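Local coordinates for protein SsfX3 (Streptomyces sp. SF2575, PDB 3SKV) that acts as a salicylyl acyltransferase of the GDSL/SGNH family, probably attaching a salicylyl group during the biosynthesis of a tetracycline natural product, at residues Y191-C196 with S222-A227; S230-M235 with L250-S255; K73-R78 with A226-H231; P186-Y191 with R206-L211; A80-V85 with W158-L163. The protein carries 1 engineered substitution. All coordinates share one frame; numbering follows the deposited sequence.

Interactions 1, 2 and 4 belong to the GDSL/SGNH domain and reach one parallel sheet. Interaction 5 lies in the N-terminal part of the chain, and interaction 3 joins the two parts. Interaction 1 holds the GDSI sequence, which in this family carries the nucleophilic serine. Its centre is about 8 Å from that of interaction 2 and about 9 Å from that of interaction 3. D193 ties it to interaction 2: OD1 pairs with R251 NE at 2.7 Å. Interaction 4 uses the same strand, 187-192, and Y191 is common to both. Interactions 2 and 5 do not touch, with nearest atoms about 12 Å apart.

Interaction 1: residues Y191-C196 with S222-A227; sequences YGDSIC and SLSFAA
G192 O is gripped by two donors. S224 OG gives it a hydrogen bond of 2.7 Å, tilted 32° from the carbonyl plane. Water 1 donates a second bond of 3.1 Å to G192 O. The same water donates to I195 O at 2.7 Å and accepts from A226 N at 3.0 Å. One solvent molecule thus satisfies three backbone groups where both segments leave their strands. G192 has a positive phi at which a CB would press on the preceding carbonyl. Further on, A227 N makes a weak bond to S194 O at 3.3 Å. The acceptors D193 O and A226 O lie close together, and S230 OG is within reach of both, with one proton between them. C196 SG rests on A226 CB at 3.8 Å. On the strand side, the Y191 ring lies obliquely to L223 O, with CD1 3.3 Å from that oxygen. Its chi1 of 172° sets CG opposite the backbone N and carries the ring across L223 at about a right angle. The YGDSI sequence is the first conserved block of GDSL enzymes, in which S194 would be the nucleophile. D193 belongs to the same loop, and its OD1 forms a salt bridge with R251. Strands 187-192 and 219-223 run parallel here, joined through helix 208-216. Strand 247-252 lies beside 187-192, and helix 234-242 covers Y191 and L223.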
# COMPACT_ATOMS: atom_id res chain seq x y z
N TYR A 191 -2.43 7.15 1.93
CA TYR A 191 -3.83 6.85 2.21
C TYR A 191 -4.72 7.25 1.03
O TYR A 191 -4.51 8.28 0.42
CB TYR A 191 -4.28 7.57 3.49
CG TYR A 191 -5.76 7.48 3.77
CD1 TYR A 191 -6.30 6.37 4.42
CD2 TYR A 191 -6.63 8.50 3.39
CE1 TYR A 191 -7.68 6.26 4.64
CE2 TYR A 191 -8.00 8.40 3.61
CZ TYR A 191 -8.52 7.28 4.24
OH TYR A 191 -9.86 7.20 4.51
N GLY A 192 -5.74 6.46 0.76
CA GLY A 192 -6.71 6.81 -0.27
C GLY A 192 -6.77 5.93 -1.50
O GLY A 192 -6.32 4.78 -1.49
N ASP A 193 -7.39 6.49 -2.56
CA ASP A 193 -7.67 5.89 -3.87
C ASP A 193 -8.92 4.99 -3.85
O ASP A 193 -9.28 4.42 -2.83
CB ASP A 193 -6.43 5.17 -4.47
CG ASP A 193 -5.31 6.13 -4.85
OD1 ASP A 193 -5.52 6.95 -5.79
OD2 ASP A 193 -4.22 6.04 -4.23
N SER A 194 -9.56 4.88 -5.00
CA SER A 194 -10.78 4.08 -5.14
C SER A 194 -10.53 2.68 -5.71
O SER A 194 -11.48 1.88 -5.82
CB SER A 194 -11.84 4.84 -5.93
OG SER A 194 -11.26 5.43 -7.07
N ILE A 195 -9.24 2.37 -5.98
CA ILE A 195 -8.82 1.08 -6.53
C ILE A 195 -7.75 0.36 -5.73
O ILE A 195 -6.93 1.00 -5.07
CB ILE A 195 -8.39 1.16 -8.03
CG1 ILE A 195 -7.21 2.13 -8.25
CG2 ILE A 195 -9.61 1.41 -8.96
CD1 ILE A 195 -6.44 1.97 -9.54
N CYS A 196 -7.72 -0.97 -5.86
CA CYS A 196 -6.70 -1.83 -5.29
C CYS A 196 -5.48 -1.65 -6.15
O CYS A 196 -5.56 -1.74 -7.39
CB CYS A 196 -7.17 -3.28 -5.28
SG CYS A 196 -8.82 -3.53 -4.55
N SER A 222 1.18 1.50 3.34
CA SER A 222 -0.05 1.68 2.59
C SER A 222 -1.24 1.53 3.52
O SER A 222 -1.33 0.56 4.28
CB SER A 222 -0.15 0.64 1.47
OG SER A 222 -1.45 0.64 0.88
N LEU A 223 -2.13 2.50 3.47
CA LEU A 223 -3.40 2.50 4.17
C LEU A 223 -4.47 2.74 3.11
O LEU A 223 -5.48 3.41 3.34
CB LEU A 223 -3.45 3.55 5.29
CG LEU A 223 -2.50 3.37 6.46
CD1 LEU A 223 -2.59 4.52 7.39
CD2 LEU A 223 -2.78 2.11 7.22
N SER A 224 -4.21 2.19 1.91
CA SER A 224 -5.09 2.16 0.73
C SER A 224 -5.94 0.89 0.82
O SER A 224 -5.41 -0.23 0.76
CB SER A 224 -4.25 2.10 -0.54
OG SER A 224 -4.05 3.39 -1.10
N PHE A 225 -7.26 1.04 0.98
CA PHE A 225 -8.12 -0.14 1.07
C PHE A 225 -9.26 -0.04 0.05
O PHE A 225 -10.41 -0.42 0.36
CB PHE A 225 -8.63 -0.30 2.52
CG PHE A 225 -7.57 -0.27 3.59
CD1 PHE A 225 -6.79 -1.39 3.86
CD2 PHE A 225 -7.35 0.88 4.34
CE1 PHE A 225 -5.81 -1.36 4.85
CE2 PHE A 225 -6.40 0.89 5.36
CZ PHE A 225 -5.63 -0.23 5.61
N ALA A 226 -8.93 0.49 -1.17
CA ALA A 226 -9.86 0.77 -2.29
C ALA A 226 -10.96 1.79 -1.85
O ALA A 226 -10.77 2.42 -0.82
CB ALA A 226 -10.47 -0.52 -2.85
N ALA A 227 -12.05 1.98 -2.61
CA ALA A 227 -13.09 2.98 -2.33
C ALA A 227 -13.59 3.09 -0.88
O ALA A 227 -13.51 4.18 -0.29
CB ALA A 227 -14.25 2.85 -3.30
O HOH W 1 -6.74 1.92 -2.59

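Interaction 2: residues S230-M235 with L250-S255; sequences SHLQPM and LRVGTS
H231 meets S255 through the end of its imidazole. CB points away from segment 250-255. At chi1 -80° CG stands opposite the carbonyl carbon, and the ring swings back toward the start of helix 254-257. ND1 then lies 4.1 Å from S255 CB and makes a weak bond to A227 O. CE1 comes nearest, 3.4 Å from S255 O, and approaches it obliquely. NE2, at the far end, is 3.6 Å from the same oxygen, but its hydrogen bond goes to D259 OD2. The backbone N of H231 is also held, by Q233 OE1 at 3.0 Å. An alanine here has no imidazole, and the D259 carboxylate would probably be left without its mate and the S255 carbonyl less covered. S230 and L232 each bury more than H231 does. S230 CB sits 3.5 Å from S255 OG. L232 crosses V252 at about a right angle, with CD2 3.7 Å from CG1. That leucine also packs on helix 266-278. Water 2 donates to S230 O at 2.7 Å and accepts from G253 N, the N-cap residue of helix 254-257. The contact joins the loop before helix 234-242 to the end of strand 247-252 and the start of helix 254-257. No direct hydrogen bond crosses between the segments, so their polar link is the single water, backed by van der Waals contact. The ring nitrogens of H231 both face oxygen atoms, which may favour a protonated imidazole.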
# COMPACT_ATOMS: atom_id res chain seq x y z
N SER A 230 -11.41 4.89 1.74
CA SER A 230 -11.00 6.25 1.36
C SER A 230 -12.10 7.32 1.53
O SER A 230 -12.15 8.27 0.75
CB SER A 230 -10.49 6.23 -0.08
OG SER A 230 -9.76 5.05 -0.33
N HIS A 231 -12.92 7.21 2.60
CA HIS A 231 -14.03 8.12 2.92
C HIS A 231 -13.66 9.13 4.03
O HIS A 231 -14.55 9.74 4.65
CB HIS A 231 -15.27 7.30 3.33
CG HIS A 231 -16.04 6.76 2.17
ND1 HIS A 231 -15.46 5.93 1.24
CD2 HIS A 231 -17.35 6.90 1.86
CE1 HIS A 231 -16.41 5.62 0.38
NE2 HIS A 231 -17.57 6.17 0.71
N LEU A 232 -12.35 9.30 4.29
CA LEU A 232 -11.88 10.21 5.34
C LEU A 232 -12.38 9.89 6.73
O LEU A 232 -12.60 10.80 7.53
CB LEU A 232 -12.09 11.71 5.01
CG LEU A 232 -11.46 12.25 3.73
CD1 LEU A 232 -12.08 13.59 3.37
CD2 LEU A 232 -9.91 12.33 3.86
N GLN A 233 -12.53 8.57 7.02
CA GLN A 233 -12.92 8.01 8.31
C GLN A 233 -11.97 8.54 9.37
O GLN A 233 -10.75 8.35 9.26
CB GLN A 233 -12.83 6.48 8.30
CG GLN A 233 -13.85 5.79 7.42
CD GLN A 233 -13.37 5.49 6.02
OE1 GLN A 233 -12.65 6.26 5.39
NE2 GLN A 233 -13.78 4.33 5.52
N PRO A 234 -12.48 9.21 10.42
CA PRO A 234 -11.57 9.74 11.47
C PRO A 234 -10.64 8.69 12.11
O PRO A 234 -9.56 9.04 12.56
CB PRO A 234 -12.52 10.38 12.48
CG PRO A 234 -13.79 10.59 11.75
CD PRO A 234 -13.89 9.53 10.70
N MET A 235 -11.05 7.41 12.16
CA MET A 235 -10.21 6.33 12.69
C MET A 235 -8.87 6.17 11.87
O MET A 235 -7.82 5.85 12.46
CB MET A 235 -10.97 5.00 12.78
CG MET A 235 -11.97 4.94 13.93
SD MET A 235 -11.32 5.20 15.61
CE MET A 235 -10.16 3.68 15.76
N LEU A 250 -2.38 11.76 0.87
CA LEU A 250 -3.79 11.42 0.94
C LEU A 250 -4.45 11.70 -0.40
O LEU A 250 -4.40 12.84 -0.86
CB LEU A 250 -4.52 12.28 2.02
CG LEU A 250 -3.83 12.50 3.40
CD1 LEU A 250 -4.58 13.52 4.19
CD2 LEU A 250 -3.74 11.19 4.20
N ARG A 251 -5.09 10.70 -1.00
CA ARG A 251 -5.83 10.94 -2.25
C ARG A 251 -7.28 10.58 -2.05
O ARG A 251 -7.60 9.43 -1.77
CB ARG A 251 -5.25 10.25 -3.46
CG ARG A 251 -5.43 11.15 -4.67
CD ARG A 251 -5.24 10.50 -6.02
NE ARG A 251 -4.33 9.38 -5.95
CZ ARG A 251 -3.02 9.46 -6.02
NH1 ARG A 251 -2.43 10.63 -6.23
NH2 ARG A 251 -2.28 8.37 -5.90
N VAL A 252 -8.14 11.57 -2.09
CA VAL A 252 -9.57 11.40 -1.81
C VAL A 252 -10.46 12.16 -2.79
O VAL A 252 -9.95 12.96 -3.57
CB VAL A 252 -9.88 11.78 -0.33
CG1 VAL A 252 -9.24 10.76 0.62
CG2 VAL A 252 -9.39 13.21 0.00
N GLY A 253 -11.77 11.92 -2.73
CA GLY A 253 -12.77 12.55 -3.57
C GLY A 253 -13.74 11.58 -4.21
O GLY A 253 -14.88 11.47 -3.77
N THR A 254 -13.29 10.86 -5.24
CA THR A 254 -14.06 9.90 -6.05
C THR A 254 -14.77 8.79 -5.29
O THR A 254 -15.94 8.54 -5.58
CB THR A 254 -13.27 9.43 -7.28
OG1 THR A 254 -13.00 10.59 -8.05
CG2 THR A 254 -14.05 8.41 -8.15
N SER A 255 -14.12 8.17 -4.33
CA SER A 255 -14.71 7.13 -3.47
C SER A 255 -16.02 7.64 -2.82
O SER A 255 -16.99 6.87 -2.73
CB SER A 255 -13.71 6.72 -2.39
OG SER A 255 -12.44 6.46 -2.96
O HOH W 2 -13.01 10.01 -1.11

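Interaction 3: residues K73-R78 with A226-H231; sequences KGSVGR and AADGSH
R78 and D228 form a salt bridge, with NH1 3.1 Å from OD2. The arginine starts with CG opposite its own carbonyl carbon, chi1 -62°. Its chain then runs extended through chi2 and bends at chi3, 87°. That bend turns the guanidinium so that one face meets D228 while an edge meets A226. D228 CB lies 3.6 Å above the guanidinium plane, toward its rim. Only one carboxylate oxygen, OD2, takes part in the salt bridge, and the two flat groups are 35° apart. The pairing is therefore single-pronged and not the flat two-pronged kind. D228 has the same kind of first torsion as R78, and its side chain crosses the arginine at about a right angle. At the guanidinium edge NH2 approaches A226 CB to 3.5 Å. NH2 has a firm polar partner in F225 O, so R78 binds both the backbone before A226 and the acid after it. S75 OG stays 4.1 Å from D228 OD2. The 226-231 loop is folded on itself: S230 N bonds A227 O at 3.0 Å, and G229 N reaches A226 O weakly at 3.3 Å. D228 O is held by Q233 NE2, and G229 O takes a weak bond from Y191 OH. Here the loop before strand 86-91 in the N-terminal region meets the loop after strand 219-223. The latter is probably the second conserved block of the GDSL/SGNH fold, with A226 and A227 the part that lies beside the nucleophile loop.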
# COMPACT_ATOMS: atom_id res chain seq x y z
N LYS A 73 -17.88 -5.75 10.00
CA LYS A 73 -17.44 -7.16 10.05
C LYS A 73 -16.97 -7.84 8.76
O LYS A 73 -15.91 -8.48 8.76
CB LYS A 73 -18.42 -8.05 10.84
CG LYS A 73 -18.45 -7.72 12.34
CD LYS A 73 -19.20 -8.77 13.15
CE LYS A 73 -18.28 -9.75 13.83
NZ LYS A 73 -18.71 -10.04 15.22
N GLY A 74 -17.73 -7.66 7.67
CA GLY A 74 -17.39 -8.19 6.34
C GLY A 74 -16.11 -7.58 5.79
O GLY A 74 -15.17 -8.31 5.46
N SER A 75 -16.06 -6.24 5.75
CA SER A 75 -14.94 -5.43 5.26
C SER A 75 -13.59 -5.64 6.03
O SER A 75 -12.54 -5.39 5.45
CB SER A 75 -15.34 -3.95 5.26
OG SER A 75 -15.16 -3.30 4.02
N VAL A 76 -13.63 -6.09 7.31
CA VAL A 76 -12.48 -6.28 8.22
C VAL A 76 -11.25 -6.98 7.62
O VAL A 76 -10.12 -6.54 7.83
CB VAL A 76 -12.93 -6.80 9.61
CG1 VAL A 76 -11.85 -7.62 10.31
CG2 VAL A 76 -13.38 -5.64 10.49
N GLY A 77 -11.51 -8.03 6.83
CA GLY A 77 -10.51 -8.83 6.14
C GLY A 77 -9.53 -8.03 5.33
O GLY A 77 -8.34 -8.39 5.27
N ARG A 78 -10.02 -6.92 4.72
CA ARG A 78 -9.24 -5.97 3.90
C ARG A 78 -8.02 -5.42 4.67
O ARG A 78 -6.97 -5.21 4.06
CB ARG A 78 -10.11 -4.80 3.39
CG ARG A 78 -11.25 -5.24 2.47
CD ARG A 78 -12.35 -4.18 2.38
NE ARG A 78 -12.10 -3.18 1.34
CZ ARG A 78 -13.00 -2.79 0.44
NH1 ARG A 78 -14.21 -3.32 0.43
NH2 ARG A 78 -12.69 -1.87 -0.46
N ALA A 226 -8.93 0.49 -1.17
CA ALA A 226 -9.86 0.77 -2.29
C ALA A 226 -10.96 1.79 -1.85
O ALA A 226 -10.77 2.42 -0.82
CB ALA A 226 -10.47 -0.52 -2.85
N ALA A 227 -12.05 1.98 -2.61
CA ALA A 227 -13.09 2.98 -2.33
C ALA A 227 -13.59 3.09 -0.88
O ALA A 227 -13.51 4.18 -0.29
CB ALA A 227 -14.25 2.85 -3.30
N ASP A 228 -14.05 1.97 -0.30
CA ASP A 228 -14.57 1.91 1.08
C ASP A 228 -13.68 2.52 2.15
O ASP A 228 -14.20 3.23 3.02
CB ASP A 228 -15.02 0.49 1.45
CG ASP A 228 -16.18 -0.03 0.61
OD1 ASP A 228 -16.77 0.78 -0.17
OD2 ASP A 228 -16.50 -1.25 0.70
N GLY A 229 -12.36 2.29 2.06
CA GLY A 229 -11.42 2.81 3.04
C GLY A 229 -10.95 4.24 2.82
O GLY A 229 -10.21 4.76 3.65
N SER A 230 -11.41 4.89 1.74
CA SER A 230 -11.00 6.25 1.36
C SER A 230 -12.10 7.32 1.53
O SER A 230 -12.15 8.27 0.75
CB SER A 230 -10.49 6.23 -0.08
OG SER A 230 -9.76 5.05 -0.33
N HIS A 231 -12.92 7.21 2.60
CA HIS A 231 -14.03 8.12 2.92
C HIS A 231 -13.66 9.13 4.03
O HIS A 231 -14.55 9.74 4.65
CB HIS A 231 -15.27 7.30 3.33
CG HIS A 231 -16.04 6.76 2.17
ND1 HIS A 231 -15.46 5.93 1.24
CD2 HIS A 231 -17.35 6.90 1.86
CE1 HIS A 231 -16.41 5.62 0.38
NE2 HIS A 231 -17.57 6.17 0.71

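Interaction 4: residues P186-Y191 with R206-L211; sequences PHWIHY and RTWLAL
W208 pushes the edge of its six-membered ring into the face of H190, a T-shaped aromatic pair inside the beta-alpha-beta unit of the GDSL/SGNH domain. The ring centroids are 5.2 Å apart and the planes stand at 83°. CH2 of W208 lies over the centre of the imidazole, 3.9 Å above its plane. Chi1 of 179° directs the H190 ring from strand 187-192 toward helix 208-216, and W188, two residues earlier, projects to the same side. W188 CH2 touches L209 CD2 at 3.6 Å and W208 CZ3 at 4.0 Å. L209 CD2 also rests on H190 CB at 3.8 Å, so this one methyl fits between two side chains of the strand. L209 CG lies in turn over a face of W208. These four buried residues pack the helix on the sheet. The second shell fixes the W188 and H190 rings by their nitrogens. S249 OG of the neighbouring strand pairs with both W188 NE1 and H190 ND1. H190 NE2 bonds to D193 OD2, which links this core to the GDSI loop. W208 also meets the rings of H197 and F367, and its backbone N bonds to H364 ND1. The helix start is held within its own segment: T207, the N-cap residue, accepts a bond of 3.1 Å at OG1 from A210 N, with an angle of 162° at the hydrogen.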
# COMPACT_ATOMS: atom_id res chain seq x y z
N PRO A 186 13.32 7.10 5.66
CA PRO A 186 12.17 7.94 6.05
C PRO A 186 10.86 7.21 5.78
O PRO A 186 10.75 6.44 4.83
CB PRO A 186 12.32 9.18 5.18
CG PRO A 186 13.73 9.12 4.62
CD PRO A 186 14.07 7.69 4.52
N HIS A 187 9.87 7.44 6.63
CA HIS A 187 8.58 6.78 6.51
C HIS A 187 7.65 7.49 5.58
O HIS A 187 7.45 8.71 5.71
CB HIS A 187 7.90 6.60 7.88
CG HIS A 187 8.63 5.67 8.77
ND1 HIS A 187 8.38 4.32 8.75
CD2 HIS A 187 9.59 5.93 9.68
CE1 HIS A 187 9.20 3.79 9.64
NE2 HIS A 187 9.94 4.72 10.23
N TRP A 188 7.05 6.73 4.66
CA TRP A 188 6.06 7.27 3.75
C TRP A 188 4.73 6.58 3.92
O TRP A 188 4.59 5.40 3.60
CB TRP A 188 6.53 7.25 2.29
CG TRP A 188 5.47 7.70 1.31
CD1 TRP A 188 4.46 8.60 1.54
CD2 TRP A 188 5.29 7.22 -0.02
NE1 TRP A 188 3.68 8.73 0.42
CE2 TRP A 188 4.17 7.90 -0.56
CE3 TRP A 188 6.01 6.32 -0.85
CZ2 TRP A 188 3.75 7.70 -1.89
CZ3 TRP A 188 5.58 6.11 -2.15
CH2 TRP A 188 4.45 6.79 -2.66
N ILE A 189 3.73 7.35 4.43
CA ILE A 189 2.36 6.88 4.59
C ILE A 189 1.52 7.33 3.41
O ILE A 189 1.45 8.54 3.13
CB ILE A 189 1.70 7.30 5.93
CG1 ILE A 189 2.57 6.93 7.16
CG2 ILE A 189 0.26 6.70 6.03
CD1 ILE A 189 1.89 7.26 8.52
N HIS A 190 0.86 6.37 2.72
CA HIS A 190 -0.04 6.71 1.62
C HIS A 190 -1.45 6.22 1.98
O HIS A 190 -1.65 5.05 2.31
CB HIS A 190 0.42 6.23 0.23
CG HIS A 190 -0.56 6.59 -0.84
ND1 HIS A 190 -0.63 7.89 -1.35
CD2 HIS A 190 -1.55 5.84 -1.39
CE1 HIS A 190 -1.66 7.88 -2.20
NE2 HIS A 190 -2.23 6.67 -2.26
N TYR A 191 -2.43 7.15 1.93
CA TYR A 191 -3.83 6.85 2.21
C TYR A 191 -4.72 7.25 1.03
O TYR A 191 -4.51 8.28 0.42
CB TYR A 191 -4.28 7.57 3.49
CG TYR A 191 -5.76 7.48 3.77
CD1 TYR A 191 -6.30 6.37 4.42
CD2 TYR A 191 -6.63 8.50 3.39
CE1 TYR A 191 -7.68 6.26 4.64
CE2 TYR A 191 -8.00 8.40 3.61
CZ TYR A 191 -8.52 7.28 4.24
OH TYR A 191 -9.86 7.20 4.51
N ARG A 206 6.38 -4.34 -7.74
CA ARG A 206 6.25 -3.54 -8.94
C ARG A 206 4.94 -2.76 -9.07
O ARG A 206 4.57 -2.38 -10.19
CB ARG A 206 6.66 -4.34 -10.18
CG ARG A 206 8.19 -4.55 -10.27
CD ARG A 206 8.62 -5.36 -11.47
NE ARG A 206 8.32 -6.78 -11.23
CZ ARG A 206 8.37 -7.74 -12.15
NH1 ARG A 206 8.72 -7.45 -13.40
NH2 ARG A 206 8.06 -8.99 -11.83
N THR A 207 4.28 -2.46 -7.92
CA THR A 207 3.10 -1.59 -7.91
C THR A 207 3.67 -0.17 -8.02
O THR A 207 4.87 0.03 -7.76
CB THR A 207 2.24 -1.74 -6.63
OG1 THR A 207 3.01 -1.36 -5.49
CG2 THR A 207 1.70 -3.15 -6.43
N TRP A 208 2.85 0.83 -8.37
CA TRP A 208 3.36 2.19 -8.47
C TRP A 208 3.95 2.62 -7.12
O TRP A 208 5.03 3.20 -7.11
CB TRP A 208 2.29 3.15 -9.00
CG TRP A 208 1.18 3.48 -8.05
CD1 TRP A 208 -0.02 2.86 -7.95
CD2 TRP A 208 1.20 4.51 -7.06
NE1 TRP A 208 -0.78 3.46 -6.97
CE2 TRP A 208 -0.05 4.48 -6.40
CE3 TRP A 208 2.15 5.47 -6.66
CZ2 TRP A 208 -0.39 5.38 -5.39
CZ3 TRP A 208 1.83 6.33 -5.63
CH2 TRP A 208 0.57 6.30 -5.03
N LEU A 209 3.26 2.27 -6.00
CA LEU A 209 3.68 2.57 -4.63
C LEU A 209 5.04 1.97 -4.31
O LEU A 209 5.91 2.67 -3.80
CB LEU A 209 2.64 2.00 -3.65
CG LEU A 209 1.48 2.91 -3.28
CD1 LEU A 209 0.50 2.20 -2.46
CD2 LEU A 209 1.96 4.16 -2.51
N ALA A 210 5.22 0.68 -4.61
CA ALA A 210 6.46 -0.04 -4.38
C ALA A 210 7.60 0.57 -5.19
O ALA A 210 8.65 0.86 -4.63
CB ALA A 210 6.28 -1.51 -4.74
N LEU A 211 7.37 0.84 -6.50
CA LEU A 211 8.34 1.44 -7.42
C LEU A 211 8.71 2.85 -6.98
O LEU A 211 9.88 3.22 -7.05
CB LEU A 211 7.75 1.49 -8.84
CG LEU A 211 8.11 0.43 -9.89
CD1 LEU A 211 9.12 -0.68 -9.40
CD2 LEU A 211 6.87 -0.06 -10.58

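Interaction 5: residues A80-V85 with W158-L163; sequences AQTSGV and WLPTLL
T82 binds segment 158-163 twice. Its OG1 donates to P160 O at 2.8 Å, in the carbonyl plane and on a lone pair. Its backbone N donates to L163 O at 3.0 Å, nearly straight at 162°. With chi1 at 58°, OG1 sits between the backbone N and the carbonyl carbon, where it can reach the P160 carbonyl. A third bond runs the other way, from L159 N to V85 O at 3.0 Å. V85 O also takes a bond from water 3, which donates to L159 O as well. The residues T82 to V85 form a type II beta turn, closed by V85 N and T82 O, with G84 at the position of positive phi. L163 O has a further contact, a CA-H...O approach from Q81 CA at 3.2 Å. The Q81 chain stretches along the backbone opposite: CG lies 3.8 Å from L163 C and CD 4.0 Å from L162 O. A glycine in place of Q81 would probably uncover the L162 and L163 peptides along which this chain lies. S83 CB touches T161 O at 3.3 Å. V85 CG1 meets L159 CD1 at 3.8 Å, and L159 also packs against P59 and F165. The contact joins two loops of the N-terminal jelly-roll region, those entering strand 86-91 and leaving strand 153-158. All three direct bonds end on backbone carbonyls and two come from backbone N-H, so the pairing rests mainly on the path of the chain; the T82 hydroxyl is the one side-chain donor.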
# COMPACT_ATOMS: atom_id res chain seq x y z
N ALA A 80 -6.14 -7.04 6.81
CA ALA A 80 -5.13 -8.10 6.87
C ALA A 80 -4.53 -8.46 5.51
O ALA A 80 -3.67 -9.34 5.43
CB ALA A 80 -5.67 -9.34 7.58
N GLN A 81 -4.95 -7.78 4.46
CA GLN A 81 -4.37 -8.02 3.13
C GLN A 81 -3.00 -7.36 3.13
O GLN A 81 -2.86 -6.20 3.51
CB GLN A 81 -5.26 -7.51 2.02
CG GLN A 81 -6.45 -8.45 1.78
CD GLN A 81 -7.45 -7.89 0.80
OE1 GLN A 81 -7.19 -6.92 0.07
NE2 GLN A 81 -8.64 -8.48 0.80
N THR A 82 -1.98 -8.16 2.81
CA THR A 82 -0.56 -7.83 2.92
C THR A 82 0.05 -6.90 1.85
O THR A 82 1.26 -6.95 1.58
CB THR A 82 0.23 -9.07 3.26
OG1 THR A 82 -0.02 -10.02 2.24
CG2 THR A 82 -0.16 -9.65 4.61
N SER A 83 -0.78 -5.99 1.32
CA SER A 83 -0.42 -5.01 0.31
C SER A 83 0.59 -3.97 0.86
O SER A 83 0.32 -3.26 1.84
CB SER A 83 -1.68 -4.32 -0.20
OG SER A 83 -1.43 -3.82 -1.50
N GLY A 84 1.78 -3.94 0.23
CA GLY A 84 2.88 -3.06 0.63
C GLY A 84 3.63 -3.58 1.86
O GLY A 84 4.50 -2.89 2.39
N VAL A 85 3.28 -4.78 2.32
CA VAL A 85 3.94 -5.38 3.49
C VAL A 85 5.17 -6.16 3.03
O VAL A 85 5.11 -6.93 2.05
CB VAL A 85 2.98 -6.25 4.37
CG1 VAL A 85 3.74 -6.90 5.56
CG2 VAL A 85 1.79 -5.43 4.87
N TRP A 158 8.42 -9.34 -0.37
CA TRP A 158 7.28 -8.48 -0.60
C TRP A 158 6.07 -9.36 -0.72
O TRP A 158 5.89 -10.09 -1.70
CB TRP A 158 7.46 -7.67 -1.87
CG TRP A 158 8.41 -6.55 -1.70
CD1 TRP A 158 9.77 -6.62 -1.57
CD2 TRP A 158 8.09 -5.15 -1.75
NE1 TRP A 158 10.31 -5.35 -1.48
CE2 TRP A 158 9.30 -4.43 -1.58
CE3 TRP A 158 6.89 -4.44 -1.86
CZ2 TRP A 158 9.34 -3.04 -1.55
CZ3 TRP A 158 6.92 -3.07 -1.76
CH2 TRP A 158 8.14 -2.38 -1.64
N LEU A 159 5.27 -9.32 0.31
CA LEU A 159 4.07 -10.15 0.48
C LEU A 159 2.99 -9.84 -0.56
O LEU A 159 2.96 -8.72 -1.08
CB LEU A 159 3.56 -9.99 1.94
CG LEU A 159 4.58 -10.27 3.10
CD1 LEU A 159 3.83 -10.52 4.42
CD2 LEU A 159 5.45 -11.51 2.81
N PRO A 160 2.12 -10.84 -0.90
CA PRO A 160 1.07 -10.60 -1.91
C PRO A 160 0.13 -9.44 -1.60
O PRO A 160 -0.19 -9.17 -0.44
CB PRO A 160 0.35 -11.96 -1.98
CG PRO A 160 0.63 -12.60 -0.66
CD PRO A 160 2.04 -12.22 -0.39
N THR A 161 -0.31 -8.78 -2.66
CA THR A 161 -1.12 -7.56 -2.64
C THR A 161 -2.63 -7.66 -2.39
O THR A 161 -3.19 -6.75 -1.78
CB THR A 161 -0.77 -6.65 -3.82
OG1 THR A 161 -0.77 -7.42 -5.02
CG2 THR A 161 0.59 -5.97 -3.66
N LEU A 162 -3.30 -8.71 -2.88
CA LEU A 162 -4.76 -8.81 -2.71
C LEU A 162 -5.18 -10.02 -1.85
O LEU A 162 -6.31 -10.52 -1.98
CB LEU A 162 -5.41 -8.85 -4.11
CG LEU A 162 -5.04 -7.69 -5.05
CD1 LEU A 162 -5.11 -8.09 -6.53
CD2 LEU A 162 -5.82 -6.42 -4.71
N LEU A 163 -4.28 -10.45 -0.95
CA LEU A 163 -4.44 -11.63 -0.14
C LEU A 163 -4.06 -11.41 1.30
O LEU A 163 -3.18 -10.60 1.60
CB LEU A 163 -3.43 -12.66 -0.68
CG LEU A 163 -3.84 -13.80 -1.63
CD1 LEU A 163 -4.75 -13.36 -2.75
CD2 LEU A 163 -2.61 -14.41 -2.23
O HOH W 3 3.91 -6.18 -0.65